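Local structure of aryl acylamidase (bacterium CSBL00001, 4YJ6) at residues Ser6-Lys11 and Glu32-Leu37; Trp10-Glu15 and Val231-Leu236; Leu37-Asp42 and Lys51-Ala56; Glu58-Leu63 and Asp124-Gly129; Ala77-Leu82 and Ile175-Gly180. The protein probably hydrolyses the amide bond of aryl acylamides, as a member of the amidase signature family of serine hydrolases. All coordinates share one frame; numbering follows the deposited sequence.

Contact 1. Residues Ser6-Lys11 and Glu32-Leu37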
# COMPACT_ATOMS: atom_id res chain seq x y z
N SER A 6 9.56 4.36 25.55
CA SER A 6 9.16 5.38 24.57
C SER A 6 7.76 5.96 24.88
O SER A 6 6.84 5.24 25.26
CB SER A 6 9.19 4.79 23.15
OG SER A 6 8.77 5.74 22.19
N PRO A 7 7.60 7.28 24.74
CA PRO A 7 6.24 7.76 24.93
C PRO A 7 5.34 7.44 23.74
O PRO A 7 4.13 7.57 23.86
CB PRO A 7 6.42 9.28 25.08
CG PRO A 7 7.75 9.57 24.44
CD PRO A 7 8.58 8.37 24.72
N VAL A 8 5.92 7.04 22.61
CA VAL A 8 5.12 6.89 21.39
C VAL A 8 5.21 5.51 20.69
O VAL A 8 4.36 5.19 19.89
CB VAL A 8 5.46 7.99 20.38
CG1 VAL A 8 5.25 9.37 21.02
CG2 VAL A 8 6.92 7.85 19.88
N HIS A 9 6.22 4.70 20.98
CA HIS A 9 6.36 3.40 20.31
C HIS A 9 5.08 2.61 20.51
O HIS A 9 4.59 2.50 21.64
CB HIS A 9 7.55 2.64 20.90
CG HIS A 9 8.11 1.57 20.00
ND1 HIS A 9 9.04 0.66 20.44
CD2 HIS A 9 7.90 1.30 18.69
CE1 HIS A 9 9.38 -0.14 19.44
NE2 HIS A 9 8.70 0.22 18.37
N TRP A 10 4.54 2.07 19.42
CA TRP A 10 3.33 1.23 19.45
C TRP A 10 2.00 1.93 19.77
O TRP A 10 0.94 1.28 19.81
CB TRP A 10 3.52 -0.01 20.37
CG TRP A 10 4.72 -0.85 20.01
CD1 TRP A 10 5.89 -0.98 20.73
CD2 TRP A 10 4.88 -1.67 18.84
NE1 TRP A 10 6.76 -1.82 20.06
CE2 TRP A 10 6.17 -2.26 18.91
CE3 TRP A 10 4.06 -1.96 17.74
CZ2 TRP A 10 6.66 -3.12 17.91
CZ3 TRP A 10 4.53 -2.81 16.76
CH2 TRP A 10 5.83 -3.39 16.85
N LYS A 11 2.01 3.24 19.99
CA LYS A 11 0.76 3.95 20.22
C LYS A 11 -0.01 4.04 18.90
O LYS A 11 0.61 4.21 17.83
CB LYS A 11 1.02 5.36 20.74
CG LYS A 11 1.63 5.38 22.14
CD LYS A 11 0.56 5.14 23.22
CE LYS A 11 1.11 5.48 24.62
NZ LYS A 11 2.12 4.48 25.07
N GLU A 32 10.27 14.45 18.44
CA GLU A 32 11.62 14.03 18.88
C GLU A 32 11.64 12.56 19.25
O GLU A 32 12.60 11.85 18.98
CB GLU A 32 12.10 14.88 20.07
CG GLU A 32 12.16 16.37 19.80
CD GLU A 32 13.16 16.78 18.69
OE1 GLU A 32 14.03 15.98 18.28
OE2 GLU A 32 13.05 17.96 18.24
N SER A 33 10.57 12.07 19.86
CA SER A 33 10.49 10.67 20.25
C SER A 33 10.36 9.76 19.03
O SER A 33 10.86 8.63 19.05
CB SER A 33 9.31 10.43 21.18
OG SER A 33 9.50 11.12 22.42
N THR A 34 9.70 10.24 17.98
CA THR A 34 9.58 9.45 16.75
C THR A 34 10.94 9.41 16.07
O THR A 34 11.37 8.39 15.54
CB THR A 34 8.52 10.02 15.80
OG1 THR A 34 7.25 9.99 16.45
CG2 THR A 34 8.40 9.16 14.51
N ILE A 35 11.64 10.54 16.10
CA ILE A 35 12.97 10.62 15.51
C ILE A 35 13.88 9.61 16.23
O ILE A 35 14.65 8.90 15.60
CB ILE A 35 13.53 12.06 15.60
CG1 ILE A 35 12.83 12.95 14.57
CG2 ILE A 35 15.06 12.10 15.37
CD1 ILE A 35 13.11 14.50 14.76
N ASP A 36 13.76 9.55 17.55
CA ASP A 36 14.58 8.62 18.31
C ASP A 36 14.34 7.19 17.83
O ASP A 36 15.29 6.42 17.66
CB ASP A 36 14.27 8.70 19.80
CG ASP A 36 14.73 9.99 20.45
OD1 ASP A 36 15.60 10.68 19.86
OD2 ASP A 36 14.20 10.29 21.55
N LEU A 37 13.06 6.84 17.62
CA LEU A 37 12.72 5.48 17.16
C LEU A 37 13.28 5.21 15.76
O LEU A 37 13.77 4.12 15.50
CB LEU A 37 11.19 5.27 17.15
CG LEU A 37 10.54 5.15 18.52
CD1 LEU A 37 9.04 5.11 18.38
CD2 LEU A 37 11.03 3.89 19.25
O HOH W 1 10.95 7.09 21.44

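Contact 2. Residues Trp10-Glu15 and Val231-Leu236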
# COMPACT_ATOMS: atom_id res chain seq x y z
N TRP A 10 4.54 2.07 19.42
CA TRP A 10 3.33 1.23 19.45
C TRP A 10 2.00 1.93 19.77
O TRP A 10 0.94 1.28 19.81
CB TRP A 10 3.52 -0.01 20.37
CG TRP A 10 4.72 -0.85 20.01
CD1 TRP A 10 5.89 -0.98 20.73
CD2 TRP A 10 4.88 -1.67 18.84
NE1 TRP A 10 6.76 -1.82 20.06
CE2 TRP A 10 6.17 -2.26 18.91
CE3 TRP A 10 4.06 -1.96 17.74
CZ2 TRP A 10 6.66 -3.12 17.91
CZ3 TRP A 10 4.53 -2.81 16.76
CH2 TRP A 10 5.83 -3.39 16.85
N LYS A 11 2.01 3.24 19.99
CA LYS A 11 0.76 3.95 20.22
C LYS A 11 -0.01 4.04 18.90
O LYS A 11 0.61 4.21 17.83
CB LYS A 11 1.02 5.36 20.74
CG LYS A 11 1.63 5.38 22.14
CD LYS A 11 0.56 5.14 23.22
CE LYS A 11 1.11 5.48 24.62
NZ LYS A 11 2.12 4.48 25.07
N SER A 12 -1.33 3.94 18.98
CA SER A 12 -2.17 4.12 17.79
C SER A 12 -2.33 5.58 17.41
O SER A 12 -2.05 6.48 18.21
CB SER A 12 -3.55 3.49 17.99
OG SER A 12 -4.31 4.24 18.90
N ALA A 13 -2.77 5.85 16.18
CA ALA A 13 -3.08 7.22 15.81
C ALA A 13 -4.20 7.76 16.69
O ALA A 13 -4.16 8.92 17.10
CB ALA A 13 -3.49 7.30 14.31
N ALA A 14 -5.21 6.93 16.98
CA ALA A 14 -6.29 7.37 17.85
C ALA A 14 -5.72 7.76 19.22
O ALA A 14 -6.10 8.78 19.79
CB ALA A 14 -7.34 6.26 18.02
N GLU A 15 -4.79 6.98 19.73
CA GLU A 15 -4.19 7.30 21.04
C GLU A 15 -3.38 8.58 20.99
O GLU A 15 -3.49 9.41 21.88
CB GLU A 15 -3.33 6.14 21.53
CG GLU A 15 -4.19 4.97 21.99
CD GLU A 15 -3.39 3.72 22.33
OE1 GLU A 15 -2.38 3.44 21.65
OE2 GLU A 15 -3.80 2.99 23.28
N VAL A 231 -7.68 -1.32 12.47
CA VAL A 231 -8.67 -0.92 11.49
C VAL A 231 -9.19 0.47 11.83
O VAL A 231 -9.40 1.28 10.92
CB VAL A 231 -9.81 -1.96 11.38
CG1 VAL A 231 -10.88 -1.48 10.39
CG2 VAL A 231 -9.20 -3.32 10.96
N ARG A 232 -9.35 0.78 13.12
CA ARG A 232 -9.81 2.11 13.53
C ARG A 232 -8.84 3.19 13.00
O ARG A 232 -9.28 4.23 12.53
CB ARG A 232 -9.88 2.22 15.08
CG ARG A 232 -10.21 3.66 15.59
CD ARG A 232 -10.39 3.69 17.12
NE ARG A 232 -11.56 2.87 17.45
CZ ARG A 232 -11.59 1.81 18.28
NH1 ARG A 232 -10.50 1.41 18.98
NH2 ARG A 232 -12.74 1.14 18.44
N ASP A 233 -7.54 2.97 13.08
CA ASP A 233 -6.61 4.00 12.61
C ASP A 233 -6.77 4.18 11.11
O ASP A 233 -6.56 5.28 10.57
CB ASP A 233 -5.16 3.67 12.91
CG ASP A 233 -4.76 4.01 14.36
OD1 ASP A 233 -5.58 4.59 15.10
OD2 ASP A 233 -3.61 3.70 14.70
N ALA A 234 -7.04 3.10 10.40
CA ALA A 234 -7.21 3.22 8.95
C ALA A 234 -8.48 4.00 8.65
O ALA A 234 -8.52 4.81 7.73
CB ALA A 234 -7.28 1.80 8.31
N ALA A 235 -9.53 3.76 9.43
CA ALA A 235 -10.76 4.52 9.22
C ALA A 235 -10.54 6.00 9.51
O ALA A 235 -11.06 6.86 8.80
CB ALA A 235 -11.87 3.99 10.10
N LEU A 236 -9.77 6.31 10.56
CA LEU A 236 -9.47 7.72 10.85
C LEU A 236 -8.68 8.36 9.67
O LEU A 236 -9.00 9.48 9.22
CB LEU A 236 -8.68 7.85 12.16
CG LEU A 236 -9.50 7.50 13.42
CD1 LEU A 236 -8.58 7.52 14.62
CD2 LEU A 236 -10.75 8.41 13.68

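Contact 3. Residues Leu37-Asp42 and Lys51-Ala56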
# COMPACT_ATOMS: atom_id res chain seq x y z
N LEU A 37 13.06 6.84 17.62
CA LEU A 37 12.72 5.48 17.16
C LEU A 37 13.28 5.21 15.76
O LEU A 37 13.77 4.12 15.50
CB LEU A 37 11.19 5.27 17.15
CG LEU A 37 10.54 5.15 18.52
CD1 LEU A 37 9.04 5.11 18.38
CD2 LEU A 37 11.03 3.89 19.25
N ILE A 38 13.18 6.19 14.87
CA ILE A 38 13.73 6.01 13.54
C ILE A 38 15.23 5.81 13.64
O ILE A 38 15.79 4.91 13.03
CB ILE A 38 13.43 7.21 12.61
CG1 ILE A 38 11.91 7.29 12.31
CG2 ILE A 38 14.25 7.10 11.35
CD1 ILE A 38 11.45 8.62 11.59
N GLU A 39 15.91 6.68 14.39
CA GLU A 39 17.36 6.59 14.46
C GLU A 39 17.83 5.28 15.09
O GLU A 39 18.87 4.75 14.72
CB GLU A 39 17.93 7.82 15.20
CG GLU A 39 17.69 9.10 14.44
CD GLU A 39 18.35 9.11 13.07
OE1 GLU A 39 19.56 8.75 12.97
OE2 GLU A 39 17.67 9.45 12.08
N GLN A 40 17.05 4.76 16.03
CA GLN A 40 17.41 3.58 16.79
C GLN A 40 17.07 2.29 16.02
O GLN A 40 17.84 1.33 16.03
CB GLN A 40 16.64 3.56 18.10
CG GLN A 40 16.94 2.33 18.95
CD GLN A 40 15.97 2.15 20.11
OE1 GLN A 40 14.81 2.54 20.03
NE2 GLN A 40 16.45 1.54 21.19
N ARG A 41 15.93 2.30 15.33
CA ARG A 41 15.31 1.05 14.84
C ARG A 41 15.40 0.90 13.32
O ARG A 41 15.45 -0.22 12.80
CB ARG A 41 13.85 0.99 15.29
CG ARG A 41 13.67 0.84 16.80
CD ARG A 41 12.23 0.64 17.18
NE ARG A 41 11.77 -0.72 16.84
CZ ARG A 41 11.92 -1.77 17.64
NH1 ARG A 41 12.48 -1.63 18.85
NH2 ARG A 41 11.48 -2.95 17.24
N ASP A 42 15.48 2.02 12.60
CA ASP A 42 15.47 1.94 11.14
C ASP A 42 16.79 1.48 10.53
O ASP A 42 16.79 1.01 9.43
CB ASP A 42 15.03 3.28 10.50
CG ASP A 42 14.79 3.14 8.99
OD1 ASP A 42 13.96 2.31 8.61
OD2 ASP A 42 15.46 3.82 8.20
N LYS A 51 14.77 12.16 5.40
CA LYS A 51 14.37 12.61 6.72
C LYS A 51 14.10 14.10 6.63
O LYS A 51 14.95 14.86 6.14
CB LYS A 51 15.48 12.31 7.73
CG LYS A 51 15.71 10.81 7.90
CD LYS A 51 17.01 10.47 8.65
CE LYS A 51 17.12 8.94 8.84
NZ LYS A 51 18.36 8.53 9.58
N ALA A 52 12.91 14.50 7.09
CA ALA A 52 12.50 15.91 7.07
C ALA A 52 12.30 16.37 8.52
O ALA A 52 11.28 16.96 8.88
CB ALA A 52 11.19 16.08 6.28
N TYR A 53 13.32 16.13 9.32
CA TYR A 53 13.16 16.32 10.75
C TYR A 53 12.94 17.79 11.09
O TYR A 53 12.09 18.13 11.92
CB TYR A 53 14.40 15.80 11.47
CG TYR A 53 14.58 14.30 11.45
CD1 TYR A 53 13.58 13.45 10.96
CD2 TYR A 53 15.75 13.73 11.94
CE1 TYR A 53 13.75 12.06 11.01
CE2 TYR A 53 15.92 12.35 11.98
CZ TYR A 53 14.91 11.53 11.50
OH TYR A 53 15.08 10.15 11.53
N ASP A 54 13.70 18.70 10.48
CA ASP A 54 13.51 20.09 10.88
C ASP A 54 12.14 20.62 10.45
O ASP A 54 11.51 21.39 11.16
CB ASP A 54 14.63 21.00 10.32
CG ASP A 54 15.90 20.94 11.14
OD1 ASP A 54 15.91 20.29 12.21
OD2 ASP A 54 16.90 21.57 10.71
N GLU A 55 11.64 20.15 9.30
CA GLU A 55 10.34 20.60 8.88
C GLU A 55 9.29 20.16 9.88
O GLU A 55 8.37 20.92 10.22
CB GLU A 55 9.97 20.04 7.50
CG GLU A 55 8.69 20.67 6.98
CD GLU A 55 8.27 20.14 5.63
OE1 GLU A 55 8.94 20.50 4.64
OE2 GLU A 55 7.29 19.37 5.58
N ALA A 56 9.39 18.90 10.29
CA ALA A 56 8.49 18.37 11.27
C ALA A 56 8.58 19.15 12.57
O ALA A 56 7.55 19.40 13.20
CB ALA A 56 8.75 16.90 11.51

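Contact 4. Residues Glu58-Leu63 and Asp124-Gly129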
# COMPACT_ATOMS: atom_id res chain seq x y z
N GLU A 58 9.43 22.31 12.93
CA GLU A 58 8.78 23.60 12.66
C GLU A 58 7.29 23.48 12.72
O GLU A 58 6.61 24.28 13.37
CB GLU A 58 9.18 24.12 11.27
CG GLU A 58 10.66 24.39 11.16
CD GLU A 58 11.05 24.72 9.73
OE1 GLU A 58 10.79 25.89 9.31
OE2 GLU A 58 11.60 23.81 9.04
N LYS A 59 6.76 22.43 12.09
CA LYS A 59 5.32 22.23 12.09
C LYS A 59 4.87 21.94 13.51
O LYS A 59 3.81 22.39 13.91
CB LYS A 59 4.91 21.07 11.19
CG LYS A 59 5.17 21.28 9.69
CD LYS A 59 4.31 22.37 9.13
CE LYS A 59 4.50 22.47 7.60
NZ LYS A 59 3.24 22.94 6.99
N ALA A 60 5.66 21.16 14.24
CA ALA A 60 5.25 20.82 15.62
C ALA A 60 5.20 22.07 16.50
O ALA A 60 4.31 22.19 17.35
CB ALA A 60 6.21 19.82 16.22
N ALA A 61 6.17 22.98 16.33
CA ALA A 61 6.16 24.24 17.14
C ALA A 61 4.91 25.05 16.87
O ALA A 61 4.30 25.60 17.79
CB ALA A 61 7.43 25.10 16.87
N ALA A 62 4.50 25.14 15.61
CA ALA A 62 3.32 25.90 15.24
C ALA A 62 2.05 25.21 15.76
O ALA A 62 1.11 25.86 16.22
CB ALA A 62 3.27 26.09 13.71
N LEU A 63 2.04 23.88 15.71
CA LEU A 63 0.87 23.12 16.18
C LEU A 63 0.76 23.28 17.69
O LEU A 63 -0.33 23.49 18.26
CB LEU A 63 1.06 21.64 15.83
CG LEU A 63 -0.17 20.75 15.55
CD1 LEU A 63 0.11 19.28 15.91
CD2 LEU A 63 -1.54 21.23 16.01
N ASP A 124 -3.23 18.19 10.19
CA ASP A 124 -2.21 18.32 11.23
C ASP A 124 -1.48 17.05 11.63
O ASP A 124 -0.84 17.00 12.65
CB ASP A 124 -2.77 19.05 12.46
CG ASP A 124 -2.90 20.55 12.23
OD1 ASP A 124 -2.01 21.13 11.55
OD2 ASP A 124 -3.90 21.11 12.73
N SER A 125 -1.50 16.03 10.77
CA SER A 125 -0.53 14.97 10.90
C SER A 125 0.84 15.57 10.56
O SER A 125 0.96 16.49 9.73
CB SER A 125 -0.92 13.79 9.96
OG SER A 125 0.06 12.76 10.00
N LEU A 126 1.88 15.07 11.23
CA LEU A 126 3.25 15.61 11.07
C LEU A 126 4.07 14.67 10.19
O LEU A 126 4.28 13.50 10.55
CB LEU A 126 3.90 15.72 12.46
CG LEU A 126 3.14 16.74 13.33
CD1 LEU A 126 3.54 16.62 14.82
CD2 LEU A 126 3.40 18.17 12.79
N LEU A 127 4.52 15.17 9.05
CA LEU A 127 5.28 14.37 8.09
C LEU A 127 6.76 14.38 8.43
O LEU A 127 7.41 15.44 8.44
CB LEU A 127 5.11 14.91 6.67
CG LEU A 127 3.69 14.99 6.14
CD1 LEU A 127 3.67 15.73 4.78
CD2 LEU A 127 3.19 13.60 6.02
N LEU A 128 7.31 13.20 8.68
CA LEU A 128 8.70 13.10 9.14
C LEU A 128 9.68 12.78 8.01
O LEU A 128 10.89 12.83 8.23
CB LEU A 128 8.85 12.03 10.26
CG LEU A 128 8.83 12.78 11.62
CD1 LEU A 128 7.40 13.15 11.97
CD2 LEU A 128 9.45 11.98 12.72
N GLY A 129 9.19 12.44 6.82
CA GLY A 129 10.07 12.03 5.73
C GLY A 129 9.40 11.09 4.73
O GLY A 129 8.18 11.07 4.64

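Contact 5. Residues Ala77-Leu82 and Ile175-Gly180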
# COMPACT_ATOMS: atom_id res chain seq x y z
N ALA A 77 -4.30 15.76 14.54
CA ALA A 77 -3.28 16.63 15.10
C ALA A 77 -2.22 15.88 15.92
O ALA A 77 -2.51 15.22 16.93
CB ALA A 77 -3.94 17.76 15.96
N GLY A 78 -0.98 15.99 15.46
CA GLY A 78 0.16 15.43 16.16
C GLY A 78 0.52 14.00 15.76
O GLY A 78 1.51 13.48 16.22
N VAL A 79 -0.27 13.37 14.90
CA VAL A 79 0.04 11.99 14.52
C VAL A 79 1.23 12.00 13.58
O VAL A 79 1.17 12.63 12.53
CB VAL A 79 -1.16 11.37 13.79
CG1 VAL A 79 -0.79 9.96 13.21
CG2 VAL A 79 -2.33 11.26 14.73
N PRO A 80 2.32 11.28 13.91
CA PRO A 80 3.49 11.29 13.03
C PRO A 80 3.35 10.29 11.90
O PRO A 80 2.82 9.21 12.12
CB PRO A 80 4.62 10.85 13.96
CG PRO A 80 3.95 9.93 14.96
CD PRO A 80 2.54 10.50 15.15
N THR A 81 3.83 10.63 10.71
CA THR A 81 3.71 9.69 9.61
C THR A 81 4.80 9.98 8.59
O THR A 81 5.54 10.97 8.73
CB THR A 81 2.28 9.76 8.96
OG1 THR A 81 2.13 8.66 8.05
CG2 THR A 81 2.09 11.08 8.18
N LEU A 82 4.94 9.11 7.59
CA LEU A 82 5.87 9.37 6.48
C LEU A 82 5.16 9.03 5.16
O LEU A 82 4.25 8.17 5.15
CB LEU A 82 7.13 8.51 6.60
CG LEU A 82 8.14 8.89 7.68
CD1 LEU A 82 7.74 8.34 9.05
CD2 LEU A 82 9.51 8.35 7.29
N ILE A 175 6.89 2.11 14.70
CA ILE A 175 7.61 3.38 14.68
C ILE A 175 6.68 4.56 14.41
O ILE A 175 6.84 5.61 14.99
CB ILE A 175 8.76 3.34 13.68
CG1 ILE A 175 9.82 2.33 14.17
CG2 ILE A 175 9.46 4.74 13.51
CD1 ILE A 175 10.83 1.94 13.14
N VAL A 176 5.72 4.38 13.50
CA VAL A 176 4.62 5.32 13.35
C VAL A 176 3.33 4.49 13.23
O VAL A 176 3.40 3.31 12.84
CB VAL A 176 4.73 6.20 12.09
CG1 VAL A 176 5.85 7.31 12.27
CG2 VAL A 176 4.97 5.34 10.84
N PRO A 177 2.18 5.08 13.59
CA PRO A 177 0.94 4.27 13.59
C PRO A 177 0.29 4.16 12.21
O PRO A 177 -0.52 3.27 12.00
CB PRO A 177 0.01 5.04 14.54
CG PRO A 177 0.51 6.49 14.44
CD PRO A 177 1.99 6.38 14.26
N VAL A 178 0.66 5.03 11.28
CA VAL A 178 0.06 5.00 9.93
C VAL A 178 1.15 5.48 8.98
O VAL A 178 1.99 6.33 9.35
CB VAL A 178 -1.21 5.90 9.83
CG1 VAL A 178 -0.90 7.34 10.28
CG2 VAL A 178 -1.77 5.89 8.37
N ALA A 179 1.20 4.93 7.77
CA ALA A 179 2.14 5.41 6.75
C ALA A 179 1.43 5.37 5.40
O ALA A 179 0.54 4.54 5.19
CB ALA A 179 3.42 4.55 6.73
N GLY A 180 1.82 6.24 4.48
CA GLY A 180 1.17 6.27 3.18
C GLY A 180 1.72 5.25 2.19
O GLY A 180 2.94 5.10 2.03
O HOH W 2 5.08 5.88 3.61

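Contact 1. Residues Ser6-Lys11 and Glu32-Leu37
The imidazole of His9 lies between Leu37 and its own neighbour Trp10. Leu37 CD2 comes over one face in a CH-pi contact, 4.0 Å from the ring centroid and 18° off the ring normal. On the opposite face Trp10 NE1 lies over the centre of the imidazole, while His9 NE2 in turn stands over the indole near its rim. At the edge, NE2 is hydrogen-bonded to the backbone oxygen of Asp173, which helps fix the rotation of the ring. With CG swung away from the backbone N (chi1 -158°), the ring is presented broadside to the leucine. Replacing His9 by alanine would probably leave Leu37 CD2 and the indole without the flat surface between them, and the Asp173 carbonyl without its imidazole donor.

The other branch, Leu37 CD1, touches His9 CA at 3.7 Å and Val8 CG2 at 3.8 Å, and the same Val8 methyl reaches Ser33 CB at 3.7 Å. Close by, Pro7 CG rests 3.1 Å from Ser33 OG, a hydroxyl hydrogen-bonded to Glu29 O one helical turn back. Polar linkage across the contact passes through a water, which meets Ser6 OG and donates to Ser33 O at 2.8 Å. Ser6 OG also accepts from Val8 N, an ST turn, and from His9 N, an ST motif, folding the N-terminal chain just ahead of the type II turn from Val8 to Lys11. Residues 6-11 lie against helix 27-45, whose Thr34 and Ile35 pack on Leu128 of strand 126-131, while Ile35 also meets helix 53-69.

Contact 2. Residues Trp10-Glu15 and Val231-Leu236
A capping box opens helix 13-21, and the side chain of Asp233, from helix 231-241, is bound to the first backbone N-H groups of that helix. Ala13 N donates to Asp233 OD2 at 2.7 Å, approaching from above the carboxylate plane, 38° out of it. Ala14 N donates to Asp233 OD1 at 3.0 Å on the syn side, also tilted from the plane. The two bonds hold both oxygens and fix the turn of the carboxylate, whose negative charge would probably be favoured by the helix N terminus.

In the box itself, Ser12 is the N-cap. Its OG stands between the backbone N and the carbonyl carbon (chi1 71°), where it accepts from Glu15 N at 2.9 Å; Glu15 OE1 returns the bond by accepting from Ser12 N with an angle of 173° at the hydrogen. The first turn therefore has its amides divided: those of Ala13 and Ala14 go to the distant aspartate, that of Glu15 to the local serine.

Ser12 CB and Ala13 CB lie close against the carboxylate, Ser12 CB 3.3 Å from Asp233 OD2. One turn further along helix 231-241, Leu236 CD1 packs on Ala14 CB at 3.8 Å, and Arg232 CD approaches the same methyl at 4.1 Å. Asp233 N is hydrogen-bonded to Thr230 OG1, and Val231 N to Glu478 OE2 of helix 467-480.

Contact 3. Residues Leu37-Asp42 and Lys51-Ala56
The backbones stay well apart here, Ile38 and Lys51 having the nearest CA atoms at 9.5 Å, and the space is spanned by long side chains. The fold element is a helix-strand-helix connection: helix 27-45 leads through the short strand 48-51 into helix 53-69, and Glu39 on the first helix faces the residues where the strand gives way to the second.

Both hydrogen bonds across the contact end on one carboxylate oxygen. Glu39 OE2 accepts from Tyr53 OH at 2.7 Å through its anti lone pair, and from Lys51 NZ at 2.8 Å on the syn side, the latter a salt bridge. The glutamate is bent at its second torsion (chi2 -61°), which brings the carboxylate round to these two donors, whereas Lys51 runs extended beyond CG to reach it. The oxygen lies in the plane of the tyrosine ring, at its edge, and the carboxylate stands nearly perpendicular to that ring at 89°. Nearer its backbone, Lys51 CB lies over one face of the Tyr53 ring, toward the rim.

A phenylalanine in place of Tyr53 would probably leave Glu39 OE2 with Lys51 as its one donor across this contact and the carboxylate less firmly fixed. Ile38 supplies the apolar side, coming from the direction opposite to the tyrosine. Its CD1 lies 4.2 Å from Tyr53 CE1, and its CG2 touches the phenol oxygen, Tyr53 OH, at 3.2 Å.

Contact 4. Residues Glu58-Leu63 and Asp124-Gly129
Asp124, at the start of the segment, packs its carboxylate against Leu63: OD2 is 4.0 Å from Leu63 CD2. It is the C-prime residue of the Schellman motif that ends helix 115-122, its positive phi (69°) turning the chain toward strand 126-131. This strand is the middle one of a three-stranded mixed sheet, and residues 58-63 of helix 53-69 run almost antiparallel to 126-129, at 165°, with the axes of these segments 9.1 Å apart at closest approach. The charge of Asp124 is met outside the two segments, by a salt bridge from Arg66 and a hydrogen bond from Gly74 N, so Leu63 rests beside a carboxylate already engaged.

At Ser125 the side chain points away from the helix, and its OG is hydrogen-bonded to Val79 O, just ahead of strand 80-84. Leu126 then turns back toward the helix and makes the main apolar contact, while the leucines that follow it face other parts of the fold, Leu127 packing on Lys90, Trp93 and helix 115-122 and Leu128 on Thr34 of helix 27-45. The branches of Leu126 divide the work: CD1 faces Ala60 CB and Leu63 CD1, both at the longer end of packing distance, while CD2 enters beside the helix backbone near Ala60 N. Leu63 meets it with CG swung away from its own backbone N (chi1 -150°), which sets CD1 toward Leu126 and CD2 against Asp124. The tightest approach to the helix is made by Leu126 CD2, which lies 3.6 Å from Lys59 CB, the aliphatic root of a lysine whose chain bends at its second torsion.

Contact 5. Residues Ala77-Leu82 and Ile175-Gly180
Val176 CG1 lies at the apolar centre, touching Leu82 CD1 at 3.9 Å and Pro80 CB at 4.1 Å; the leucine and valine side chains cross at about a right angle. On the N-terminal side, Val79 CG1 meets both Pro177 CG and Val178 CG1, each at 3.9 Å. With this methyl set opposite its backbone N (chi1 172°), Val79 bridges the two residues. The Pro80 and Pro177 side chains also meet at about a right angle.

Toward the polar edge, Pro80 O, buried against Val176 CB and Pro177 CD, has no hydrogen-bond partner, nor has the buried Leu82 N. Thr81 OG1 donates to Val178 O at 2.7 Å, but from above the carbonyl plane, 50° out of it; the same hydroxyl is also hydrogen-bonded to Tyr116 OH. Gly180 N donates to Leu82 O at 3.2 Å, almost straight at the hydrogen (178°). A water donates to both Leu82 O and Gly180 O.

Residues 80-82 and 178-180 run in roughly the same direction, yet their strands belong to different sheets: 80-84 is an outer strand of the three-stranded sheet and 178-183 of the large mixed sheet of the amidase fold. Their junction is covered by Ile16 of helix 13-21, which touches Pro80 and Pro177, by Val30 and Thr34 of helix 27-45 on Pro80, and by helix 165-172, which packs on Leu82 and Ala179.

How the contacts relate
From the N terminus, contact 1 closes a short loop that folds the leading chain onto helix 27-45. Contact 2 begins from the same stretch but closes a far longer one, tying the start of helix 13-21 to helix 231-241; contacts 3, 4 and 5 all fall within that loop. Contact 3 follows contact 1 in series on helix 27-45, joining it to the start of helix 53-69. Contact 4 carries that helix onto strand 126-131. Contacts 4 and 5 cross, their segments alternating along the chain, and meet where strand 126-131 pairs with strand 80-84; contact 5 then links the small sheet to the large one.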